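Local structure of aminotransferase (Streptomyces pactum, 4ZM4) at residues B[37-42]-B[401-406]; B[202-205]-B[211-214]; B[409-414]-B[433-438]. The protein belongs to the class-III aminotransferases, a family of enzymes that depend on pyridoxal 5'-phosphate, and is found here as a two-chain assembly. The protein carries 1 engineered substitution. One frame throughout, in Å; residues are numbered along the deposited sequence.

Interaction 1: B[37-42]-B[401-406]; sequences AVPLPL and RLQTLA
Leu40 reaches across to Thr404, and Pro39 meets Gln403, so two consecutive loop residues lean on two consecutive residues of a helix. The join is modest, burying 162 Å² in all, with no hydrogen bond between the two segments. The CD2 branch of Leu40 does the touching: it lies 4.0 Å from the carbonyl O of Thr404 and 4.1 Å from Thr404 CG2, and the two side chains cross at about a right angle. With CG2 anti to the backbone N and OG1 beside it (chi1 -66°), Thr404 presents its methyl to Leu40. Beside this pair, Pro39 and Gln403 approach each other from opposite directions, with Pro39 CG 4.1 Å from Gln403 OE1. Gln403 has an unusual first torsion (chi1 100°) and a bend at chi2, which together bring its amide forward from the helix to the loop. The amide is held from outside the contact, by a hydrogen bond from NE2 to Phe413 O. The backbone of the loop is gripped too, since Leu40 O accepts a hydrogen bond from Gln407 NE2. The loop, which leads from helix 14-22 into strand 44-48, thus lies against one flank of helix 396-408, while Leu402, Leu405 and Ala406 of that helix pack on helix 429-444.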
loop_
_atom_site.group_PDB
_atom_site.type_symbol
_atom_site.label_atom_id
_atom_site.label_comp_id
_atom_site.label_asym_id
_atom_site.label_seq_id
_atom_site.Cartn_x
_atom_site.Cartn_y
_atom_site.Cartn_z
ATOM N N ALA B 37 -9.527 18.465 2.752
ATOM C CA ALA B 37 -8.466 19.123 3.505
ATOM C C ALA B 37 -7.995 20.442 2.882
ATOM O O ALA B 37 -7.080 21.098 3.389
ATOM C CB ALA B 37 -7.288 18.174 3.636
ATOM N N VAL B 38 -8.633 20.849 1.800
ATOM C CA VAL B 38 -8.246 22.064 1.086
ATOM C C VAL B 38 -9.517 22.791 0.608
ATOM O O VAL B 38 -9.720 22.984 -0.590
ATOM C CB VAL B 38 -7.314 21.775 -0.098
ATOM C CG1 VAL B 38 -6.588 23.032 -0.552
ATOM C CG2 VAL B 38 -6.315 20.698 0.255
ATOM N N PRO B 39 -10.385 23.178 1.556
ATOM C CA PRO B 39 -11.621 23.869 1.166
ATOM C C PRO B 39 -11.380 25.222 0.477
ATOM O O PRO B 39 -12.240 25.677 -0.275
ATOM C CB PRO B 39 -12.359 24.049 2.494
ATOM C CG PRO B 39 -11.280 24.000 3.536
ATOM C CD PRO B 39 -10.245 23.060 3.018
ATOM N N LEU B 40 -10.252 25.867 0.774
ATOM C CA LEU B 40 -9.744 26.939 -0.062
ATOM C C LEU B 40 -8.700 26.284 -0.950
ATOM O O LEU B 40 -7.638 25.876 -0.487
ATOM C CB LEU B 40 -9.120 28.068 0.762
ATOM C CG LEU B 40 -8.635 29.257 -0.096
ATOM C CD1 LEU B 40 -9.823 30.057 -0.634
ATOM C CD2 LEU B 40 -7.671 30.172 0.670
ATOM N N PRO B 41 -8.998 26.145 -2.229
ATOM C CA PRO B 41 -8.143 25.310 -3.078
ATOM C C PRO B 41 -6.678 25.675 -3.052
ATOM O O PRO B 41 -6.331 26.863 -3.048
ATOM C CB PRO B 41 -8.718 25.524 -4.475
ATOM C CG PRO B 41 -10.156 25.830 -4.231
ATOM C CD PRO B 41 -10.229 26.557 -2.915
ATOM N N LEU B 42 -5.832 24.636 -3.071
ATOM C CA LEU B 42 -4.388 24.751 -3.141
ATOM C C LEU B 42 -3.895 23.556 -3.912
ATOM O O LEU B 42 -4.114 22.427 -3.483
ATOM C CB LEU B 42 -3.796 24.738 -1.732
ATOM C CG LEU B 42 -2.330 25.160 -1.559
ATOM C CD1 LEU B 42 -1.960 25.034 -0.093
ATOM C CD2 LEU B 42 -1.347 24.349 -2.395
ATOM N N ARG B 401 -12.460 28.482 9.796
ATOM C CA ARG B 401 -12.416 29.843 9.268
ATOM C C ARG B 401 -11.020 30.384 9.453
ATOM O O ARG B 401 -10.418 30.913 8.509
ATOM C CB ARG B 401 -13.461 30.702 9.980
ATOM C CG ARG B 401 -13.828 32.009 9.301
ATOM C CD ARG B 401 -15.303 32.314 9.449
ATOM N NE ARG B 401 -15.875 32.328 10.775
ATOM C CZ ARG B 401 -15.709 33.270 11.686
ATOM N NH1 ARG B 401 -14.849 34.274 11.491
ATOM N NH2 ARG B 401 -16.366 33.182 12.818
ATOM N N LEU B 402 -10.440 30.127 10.623
ATOM C CA LEU B 402 -9.026 30.463 10.883
ATOM C C LEU B 402 -8.047 29.856 9.875
ATOM O O LEU B 402 -7.089 30.523 9.477
ATOM C CB LEU B 402 -8.618 30.042 12.292
ATOM C CG LEU B 402 -7.235 30.473 12.754
ATOM C CD1 LEU B 402 -7.193 31.988 12.921
ATOM C CD2 LEU B 402 -6.856 29.776 14.053
ATOM N N GLN B 403 -8.256 28.618 9.446
ATOM C CA GLN B 403 -7.264 28.025 8.548
ATOM C C GLN B 403 -7.344 28.568 7.116
ATOM O O GLN B 403 -6.312 28.696 6.475
ATOM C CB GLN B 403 -7.212 26.465 8.604
ATOM C CG GLN B 403 -7.918 25.674 7.525
ATOM C CD GLN B 403 -7.372 25.778 6.114
ATOM O OE1 GLN B 403 -8.128 26.062 5.221
ATOM N NE2 GLN B 403 -6.123 25.458 5.902
ATOM N N THR B 404 -8.541 28.900 6.621
ATOM C CA THR B 404 -8.669 29.657 5.334
ATOM C C THR B 404 -7.876 30.953 5.405
ATOM O O THR B 404 -7.164 31.311 4.463
ATOM C CB THR B 404 -10.147 29.977 5.002
ATOM O OG1 THR B 404 -10.861 28.769 4.734
ATOM C CG2 THR B 404 -10.278 30.892 3.805
ATOM N N LEU B 405 -7.992 31.661 6.531
ATOM C CA LEU B 405 -7.331 32.956 6.689
ATOM C C LEU B 405 -5.832 32.777 6.747
ATOM O O LEU B 405 -5.082 33.536 6.128
ATOM C CB LEU B 405 -7.854 33.679 7.939
ATOM C CG LEU B 405 -9.280 34.262 7.812
ATOM C CD1 LEU B 405 -9.907 34.515 9.178
ATOM C CD2 LEU B 405 -9.263 35.530 6.964
ATOM N N ALA B 406 -5.396 31.772 7.503
ATOM C CA ALA B 406 -3.964 31.450 7.627
ATOM C C ALA B 406 -3.382 31.051 6.291
ATOM O O ALA B 406 -2.312 31.502 5.926
ATOM C CB ALA B 406 -3.757 30.330 8.652
#

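Interaction 2: B[202-205]-B[211-214]; sequences RELF and RIAA
Phe205 and Ile212 are the residues of closest backbone approach, with 8.3 Å between Phe205 CA and Ile212 CA. Segment 202-205 is part of helix 198-208. After a short turn, segment 211-214 leads into strand 212-217, so the chain doubles back and sets the strand beneath the helix it has just left. Ile212 spans the gap: its CB faces the helix, and it touches both Leu204 and Phe205. With CG1 anti to the carbonyl carbon (chi1 -66°) and the chain extended beyond it (chi2 162°), its CD1 methyl is delivered to the aromatic ring. There Ile212 CD1 makes a CH-pi contact, 4.0 Å from the centroid of the Phe205 ring and 12° off the ring normal. The methyl sits over the middle of the face: CE1 and CE2 of Phe205 are both 4.1 Å from Ile212 CD1. The same methyl also meets Leu204, whose CG lies 4.3 Å from Ile212 CD1. All three side chains are buried. Leu240, Thr241 and Ser244 of helix 233-244 touch the Phe205 side chain, and Leu204 and Ile212 both touch Val144 of strand 142-146. This is the helix-to-sheet packing of a beta-alpha-beta crossover: strand 190-193, helix 198-208 and strand 212-217 follow in turn, the two strands run parallel with strand 142-146 between them, and the seven-stranded sheet they belong to is the large-domain sheet characteristic of fold type I pyridoxal-phosphate enzymes.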
loop_
_atom_site.group_PDB
_atom_site.type_symbol
_atom_site.label_atom_id
_atom_site.label_comp_id
_atom_site.label_asym_id
_atom_site.label_seq_id
_atom_site.Cartn_x
_atom_site.Cartn_y
_atom_site.Cartn_z
ATOM N N ARG B 202 -10.210 -2.289 32.518
ATOM C CA ARG B 202 -10.140 -3.369 33.517
ATOM C C ARG B 202 -11.386 -4.231 33.448
ATOM O O ARG B 202 -11.309 -5.462 33.514
ATOM C CB ARG B 202 -10.016 -2.791 34.927
ATOM C CG ARG B 202 -8.651 -2.226 35.270
ATOM C CD ARG B 202 -8.648 -1.779 36.719
ATOM N NE ARG B 202 -7.279 -1.702 37.216
ATOM C CZ ARG B 202 -6.577 -0.580 37.369
ATOM N NH1 ARG B 202 -7.116 0.613 37.067
ATOM N NH2 ARG B 202 -5.332 -0.647 37.853
ATOM N N GLU B 203 -12.542 -3.590 33.316
ATOM C CA GLU B 203 -13.805 -4.327 33.277
ATOM C C GLU B 203 -13.855 -5.221 32.041
ATOM O O GLU B 203 -14.165 -6.427 32.127
ATOM C CB GLU B 203 -15.007 -3.400 33.319
ATOM C CG GLU B 203 -16.229 -4.095 33.906
ATOM C CD GLU B 203 -17.548 -3.530 33.411
ATOM O OE1 GLU B 203 -18.526 -4.308 33.293
ATOM O OE2 GLU B 203 -17.609 -2.303 33.172
ATOM N N LEU B 204 -13.442 -4.653 30.907
ATOM C CA LEU B 204 -13.361 -5.429 29.678
ATOM C C LEU B 204 -12.537 -6.705 29.900
ATOM O O LEU B 204 -13.013 -7.801 29.645
ATOM C CB LEU B 204 -12.744 -4.617 28.535
ATOM C CG LEU B 204 -12.570 -5.421 27.239
ATOM C CD1 LEU B 204 -13.896 -5.935 26.711
ATOM C CD2 LEU B 204 -11.907 -4.554 26.191
ATOM N N PHE B 205 -11.303 -6.546 30.374
ATOM C CA PHE B 205 -10.402 -7.695 30.580
ATOM C C PHE B 205 -10.893 -8.679 31.608
ATOM O O PHE B 205 -10.657 -9.873 31.482
ATOM C CB PHE B 205 -8.956 -7.224 30.844
ATOM C CG PHE B 205 -8.155 -7.046 29.564
ATOM C CD1 PHE B 205 -8.279 -5.878 28.806
ATOM C CD2 PHE B 205 -7.316 -8.061 29.094
ATOM C CE1 PHE B 205 -7.570 -5.713 27.650
ATOM C CE2 PHE B 205 -6.605 -7.893 27.924
ATOM C CZ PHE B 205 -6.726 -6.715 27.213
ATOM N N ARG B 211 -10.478 -14.093 25.729
ATOM C CA ARG B 211 -10.934 -14.170 24.296
ATOM C C ARG B 211 -10.229 -13.146 23.406
ATOM O O ARG B 211 -10.468 -13.115 22.214
ATOM C CB ARG B 211 -12.428 -13.816 24.108
ATOM C CG ARG B 211 -13.441 -14.539 24.902
ATOM C CD ARG B 211 -14.721 -13.714 25.020
ATOM N NE ARG B 211 -15.242 -13.361 23.730
ATOM C CZ ARG B 211 -16.130 -12.383 23.479
ATOM N NH1 ARG B 211 -16.581 -11.566 24.416
ATOM N NH2 ARG B 211 -16.561 -12.234 22.253
ATOM N N ILE B 212 -9.412 -12.282 23.979
ATOM C CA ILE B 212 -8.831 -11.185 23.199
ATOM C C ILE B 212 -7.532 -11.608 22.510
ATOM O O ILE B 212 -6.534 -11.931 23.174
ATOM C CB ILE B 212 -8.630 -9.928 24.081
ATOM C CG1 ILE B 212 -9.989 -9.396 24.507
ATOM C CG2 ILE B 212 -7.839 -8.846 23.310
ATOM C CD1 ILE B 212 -9.958 -8.452 25.681
ATOM N N ALA B 213 -7.524 -11.550 21.169
ATOM C CA ALA B 213 -6.307 -11.775 20.402
ATOM C C ALA B 213 -5.335 -10.621 20.552
ATOM O O ALA B 213 -4.126 -10.826 20.677
ATOM C CB ALA B 213 -6.644 -11.972 18.934
ATOM N N ALA B 214 -5.834 -9.388 20.470
ATOM C CA ALA B 214 -4.965 -8.192 20.488
ATOM C C ALA B 214 -5.685 -6.951 20.979
ATOM O O ALA B 214 -6.872 -6.775 20.778
ATOM C CB ALA B 214 -4.377 -7.926 19.105
#

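Interaction 3: B[409-414]-B[433-438]; sequences EGVYFH and DKVAGA
Val411 lays its CG2 methyl against the CB of Ala438, a tight apolar contact with 3.4 Å between Val411 CG2 and Ala438 CB. It belongs to a helix-to-strand junction: helix 396-408 ends in a Schellman motif at Gly410, whose positive phi (93°) turns the chain into strand 411-412, and that short strand then lies beside helix 429-444. Val411 uses the branch that stands anti to its carbonyl carbon, which also brings CG2 to 4.3 Å from Val435 CG2. The methyl therefore meets two residues three apart on the helix, on successive turns of one face. Strand 411-412 runs parallel to 59-62 at the edge of a four-stranded sheet, and Ile61 of that sheet also touches Lys434 and Val435, so the helix covers both strands. Glu409, just before the Schellman glycine, extends the contact through its aliphatic part, with Glu409 CB 3.9 Å from Ala438 CB. Its carboxylate is claimed by Arg441 in a salt bridge through OE1. Chi1 (-63°) sets CG anti to the carbonyl carbon, which leaves Glu409 CG 3.8 Å from Ala438 O, the oxygen that accepts a hydrogen bond from Ser442 OG.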
loop_
_atom_site.group_PDB
_atom_site.type_symbol
_atom_site.label_atom_id
_atom_site.label_comp_id
_atom_site.label_asym_id
_atom_site.label_seq_id
_atom_site.Cartn_x
_atom_site.Cartn_y
_atom_site.Cartn_z
ATOM N N GLU B 409 -2.675 33.946 4.347
ATOM C CA GLU B 409 -1.454 34.573 4.864
ATOM C C GLU B 409 -0.184 33.769 4.562
ATOM O O GLU B 409 0.904 34.193 4.913
ATOM C CB GLU B 409 -1.568 34.809 6.373
ATOM C CG GLU B 409 -2.677 35.761 6.797
ATOM C CD GLU B 409 -2.518 37.168 6.236
ATOM O OE1 GLU B 409 -1.394 37.588 5.915
ATOM O OE2 GLU B 409 -3.534 37.891 6.180
ATOM N N GLY B 410 -0.312 32.599 3.940
ATOM C CA GLY B 410 0.844 31.785 3.553
ATOM C C GLY B 410 1.272 30.739 4.552
ATOM O O GLY B 410 2.439 30.367 4.607
ATOM N N VAL B 411 0.325 30.244 5.351
ATOM C CA VAL B 411 0.581 29.154 6.309
ATOM C C VAL B 411 -0.533 28.113 6.142
ATOM O O VAL B 411 -1.707 28.446 6.286
ATOM C CB VAL B 411 0.608 29.681 7.754
ATOM C CG1 VAL B 411 0.720 28.540 8.778
ATOM C CG2 VAL B 411 1.758 30.662 7.933
ATOM N N TYR B 412 -0.161 26.864 5.850
ATOM C CA TYR B 412 -1.126 25.793 5.739
ATOM C C TYR B 412 -1.082 24.857 6.936
ATOM O O TYR B 412 -0.048 24.256 7.217
ATOM C CB TYR B 412 -0.921 24.974 4.462
ATOM C CG TYR B 412 -1.891 23.829 4.342
ATOM C CD1 TYR B 412 -3.201 24.045 3.973
ATOM C CD2 TYR B 412 -1.513 22.521 4.650
ATOM C CE1 TYR B 412 -4.125 23.008 3.884
ATOM C CE2 TYR B 412 -2.432 21.469 4.571
ATOM C CZ TYR B 412 -3.734 21.724 4.184
ATOM O OH TYR B 412 -4.644 20.693 4.085
ATOM N N PHE B 413 -2.242 24.682 7.579
ATOM C CA PHE B 413 -2.502 23.536 8.421
ATOM C C PHE B 413 -3.876 22.941 8.040
ATOM O O PHE B 413 -4.632 23.598 7.368
ATOM C CB PHE B 413 -2.403 23.901 9.912
ATOM C CG PHE B 413 -3.239 25.070 10.319
ATOM C CD1 PHE B 413 -4.546 24.884 10.698
ATOM C CD2 PHE B 413 -2.731 26.344 10.316
ATOM C CE1 PHE B 413 -5.332 25.955 11.062
ATOM C CE2 PHE B 413 -3.506 27.419 10.695
ATOM C CZ PHE B 413 -4.812 27.229 11.075
ATOM N N HIS B 414 -4.182 21.717 8.490
ATOM C CA HIS B 414 -5.461 21.055 8.181
ATOM C C HIS B 414 -6.625 21.806 8.879
ATOM O O HIS B 414 -6.497 22.191 10.032
ATOM C CB HIS B 414 -5.437 19.603 8.635
ATOM C CG HIS B 414 -6.533 18.759 8.065
ATOM N ND1 HIS B 414 -7.854 18.882 8.438
ATOM C CD2 HIS B 414 -6.493 17.737 7.180
ATOM C CE1 HIS B 414 -8.587 18.012 7.782
ATOM N NE2 HIS B 414 -7.782 17.283 7.031
ATOM N N ASP B 433 8.739 32.337 13.606
ATOM C CA ASP B 433 8.430 33.767 13.754
ATOM C C ASP B 433 7.501 34.254 12.629
ATOM O O ASP B 433 6.543 34.955 12.895
ATOM C CB ASP B 433 9.709 34.637 13.862
ATOM C CG ASP B 433 10.445 34.466 15.219
ATOM O OD1 ASP B 433 9.873 33.911 16.185
ATOM O OD2 ASP B 433 11.599 34.912 15.322
ATOM N N LYS B 434 7.758 33.863 11.381
ATOM C CA LYS B 434 6.806 34.163 10.292
ATOM C C LYS B 434 5.446 33.537 10.543
ATOM O O LYS B 434 4.421 34.132 10.239
ATOM C CB LYS B 434 7.319 33.683 8.938
ATOM C CG LYS B 434 8.491 34.474 8.396
ATOM C CD LYS B 434 8.732 34.163 6.922
ATOM C CE LYS B 434 10.022 34.815 6.431
ATOM N NZ LYS B 434 10.199 34.637 4.961
ATOM N N VAL B 435 5.425 32.319 11.069
ATOM C CA VAL B 435 4.151 31.659 11.332
ATOM C C VAL B 435 3.340 32.480 12.340
ATOM O O VAL B 435 2.144 32.701 12.159
ATOM C CB VAL B 435 4.349 30.217 11.815
ATOM C CG1 VAL B 435 3.066 29.656 12.411
ATOM C CG2 VAL B 435 4.858 29.349 10.657
ATOM N N ALA B 436 4.028 32.942 13.383
ATOM C CA ALA B 436 3.421 33.793 14.409
ATOM C C ALA B 436 2.701 35.008 13.803
ATOM O O ALA B 436 1.534 35.241 14.074
ATOM C CB ALA B 436 4.496 34.259 15.384
ATOM N N GLY B 437 3.431 35.762 12.987
ATOM C CA GLY B 437 2.887 36.890 12.285
ATOM C C GLY B 437 1.666 36.513 11.487
ATOM O O GLY B 437 0.628 37.189 11.568
ATOM N N ALA B 438 1.761 35.409 10.731
ATOM C CA ALA B 438 0.649 34.959 9.891
ATOM C C ALA B 438 -0.575 34.589 10.741
ATOM O O ALA B 438 -1.691 34.870 10.346
ATOM C CB ALA B 438 1.085 33.813 8.998
#

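Overall arrangement
After helix 14-22 the chain runs through 37-42, the loop ahead of strand 44-48, whose partner in interaction 1 arrives 359 residues later. Within that long excursion, interaction 2 opens and closes locally, joining helix 198-208 to strand 212-217 of the large sheet; its centre lies 42 Å from that of interaction 1, across the centre of the chain. Once helix 396-408 has closed interaction 1, the chain runs straight into strand 411-412 and starts interaction 3, which the C-terminal helix 429-444 completes. Interactions 1 and 3 are thus in series but touch, with Ala37 O 2.6 Å from Tyr412 OH, and together they join the early loop, a small sheet and the C-terminal helices.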